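Local atomic coordinates of glycosylation Associate Protein 2 (Streptococcus agalactiae serotype V, PDB entry 6OYC), a protein that probably takes part, within the Gap123 complex, in the glycosylation and export of serine-rich adhesins by the accessory Sec system. Residues Glu100-Ser104 / Lys105-Arg109. Residues are numbered along the deposited sequence; the frame is centred on the assembly and turned at random.
Sequences EFLRS and KMAQR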
loop_
_atom_site.group_PDB
_atom_site.type_symbol
_atom_site.label_atom_id
_atom_site.label_comp_id
_atom_site.label_asym_id
_atom_site.label_seq_id
_atom_site.Cartn_x
_atom_site.Cartn_y
_atom_site.Cartn_z
ATOM N N GLU B 100 15.430 -9.806 -20.613
ATOM C CA GLU B 100 16.108 -8.768 -19.838
ATOM C C GLU B 100 15.247 -7.525 -19.756
ATOM O O GLU B 100 15.124 -6.902 -18.693
ATOM C CB GLU B 100 17.454 -8.398 -20.462
ATOM C CG GLU B 100 18.497 -9.498 -20.535
ATOM C CD GLU B 100 19.749 -9.053 -21.300
ATOM O OE1 GLU B 100 20.351 -9.900 -22.010
ATOM O OE2 GLU B 100 20.119 -7.858 -21.187
ATOM N N PHE B 101 14.657 -7.147 -20.883
ATOM C CA PHE B 101 13.759 -6.005 -20.917
ATOM C C PHE B 101 12.586 -6.202 -19.957
ATOM O O PHE B 101 12.345 -5.366 -19.078
ATOM C CB PHE B 101 13.282 -5.793 -22.348
ATOM C CG PHE B 101 12.542 -4.518 -22.545
ATOM C CD1 PHE B 101 13.228 -3.338 -22.750
ATOM C CD2 PHE B 101 11.159 -4.494 -22.512
ATOM C CE1 PHE B 101 12.561 -2.157 -22.932
ATOM C CE2 PHE B 101 10.475 -3.311 -22.683
ATOM C CZ PHE B 101 11.177 -2.141 -22.894
ATOM N N LEU B 102 11.861 -7.321 -20.091
ATOM C CA LEU B 102 10.721 -7.575 -19.206
ATOM C C LEU B 102 11.128 -7.477 -17.742
ATOM O O LEU B 102 10.409 -6.896 -16.917
ATOM C CB LEU B 102 10.120 -8.952 -19.495
ATOM C CG LEU B 102 9.614 -9.186 -20.923
ATOM C CD1 LEU B 102 9.108 -10.597 -21.093
ATOM C CD2 LEU B 102 8.531 -8.177 -21.330
ATOM N N ARG B 103 12.296 -8.019 -17.408
ATOM C CA ARG B 103 12.711 -8.046 -16.016
ATOM C C ARG B 103 13.042 -6.648 -15.525
ATOM O O ARG B 103 12.642 -6.257 -14.420
ATOM C CB ARG B 103 13.902 -8.986 -15.860
ATOM C CG ARG B 103 14.428 -9.097 -14.470
ATOM C CD ARG B 103 15.574 -10.105 -14.430
ATOM N NE ARG B 103 16.315 -9.988 -13.182
ATOM C CZ ARG B 103 15.911 -10.537 -12.041
ATOM N NH1 ARG B 103 14.782 -11.242 -12.010
ATOM N NH2 ARG B 103 16.625 -10.374 -10.932
ATOM N N SER B 104 13.754 -5.866 -16.331
ATOM C CA SER B 104 14.094 -4.529 -15.875
ATOM C C SER B 104 12.855 -3.657 -15.731
ATOM O O SER B 104 12.883 -2.678 -14.976
ATOM C CB SER B 104 15.094 -3.870 -16.824
ATOM O OG SER B 104 14.445 -3.411 -17.988
ATOM N N LYS B 105 11.768 -3.993 -16.422
ATOM C CA LYS B 105 10.554 -3.197 -16.359
ATOM C C LYS B 105 9.462 -3.861 -15.531
ATOM O O LYS B 105 8.311 -3.401 -15.565
ATOM C CB LYS B 105 10.038 -2.908 -17.768
ATOM C CG LYS B 105 11.025 -2.167 -18.643
ATOM C CD LYS B 105 11.433 -0.853 -18.011
ATOM C CE LYS B 105 12.073 0.065 -19.032
ATOM N NZ LYS B 105 12.529 1.321 -18.396
ATOM N N MET B 106 9.801 -4.915 -14.786
ATOM C CA MET B 106 8.833 -5.710 -14.030
ATOM C C MET B 106 7.566 -5.959 -14.840
ATOM O O MET B 106 6.458 -5.743 -14.361
ATOM C CB MET B 106 8.478 -5.045 -12.695
ATOM C CG MET B 106 9.691 -4.685 -11.845
ATOM S SD MET B 106 10.639 -6.146 -11.341
ATOM C CE MET B 106 9.680 -6.708 -9.938
ATOM N N ALA B 107 7.740 -6.391 -16.090
ATOM C CA ALA B 107 6.609 -6.519 -16.996
ATOM C C ALA B 107 5.491 -7.325 -16.349
ATOM O O ALA B 107 5.735 -8.367 -15.738
ATOM C CB ALA B 107 7.039 -7.185 -18.296
ATOM N N GLN B 108 4.268 -6.814 -16.465
ATOM C CA GLN B 108 3.084 -7.530 -16.013
ATOM C C GLN B 108 2.666 -8.543 -17.068
ATOM O O GLN B 108 2.740 -8.283 -18.274
ATOM C CB GLN B 108 1.926 -6.557 -15.730
ATOM C CG GLN B 108 2.283 -5.387 -14.796
ATOM C CD GLN B 108 1.077 -4.855 -14.030
ATOM O OE1 GLN B 108 0.251 -5.631 -13.561
ATOM N NE2 GLN B 108 0.974 -3.524 -13.898
ATOM N N ARG B 109 2.232 -9.706 -16.613
ATOM C CA ARG B 109 1.825 -10.773 -17.508
ATOM C C ARG B 109 0.307 -10.776 -17.605
ATOM O O ARG B 109 -0.382 -10.715 -16.584
ATOM C CB ARG B 109 2.345 -12.120 -17.006
ATOM C CG ARG B 109 3.860 -12.165 -16.876
ATOM C CD ARG B 109 4.528 -12.152 -18.246
ATOM N NE ARG B 109 5.917 -12.611 -18.183
ATOM C CZ ARG B 109 6.362 -13.753 -18.709
ATOM N NH1 ARG B 109 5.539 -14.569 -19.355
ATOM N NH2 ARG B 109 7.646 -14.071 -18.604
#
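Leu102 and Ala107 meet across a Schellman motif, the turn that ends helix 96-104 and leads into strand 108-110 of a beta-alpha-beta unit. The Ala107 N-H reaches Leu102 O at 2.8 Å, almost straight at 174°, while the Met106 N-H bonds to Arg103 O, with N and O 3.2 Å apart, coming from above the plane of that carbonyl. Met106, the C-prime residue, makes the reversal in the left-handed helical region (phi 42°), less favourable for a residue with a side chain than for glycine. Beside the backbone bonds runs the hydrophobic contact often paired with this motif: Leu102 CD2 packs 3.5 Å from Ala107 CB, the short alanine side chain bringing its methyl directly against the leucine branch. Leu102 also packs on Leu65 and Tyr88, in strands 62-65 and 86-89 of the parallel sheet.

One residue earlier, Phe101 O accepts two donors, Lys105 N at 3.0 Å and the Ser104 hydroxyl. A chi1 of 77° turns Ser104 OG back along the helix to that oxygen, a common role for serine near a helix end. Lys105 suits a boundary position: its ammonium bonds to the carbonyls of Ser78 and Phe81, while its aliphatic CG lies over one face of the Phe101 ring, 4.2 Å above the plane and offset toward the rim.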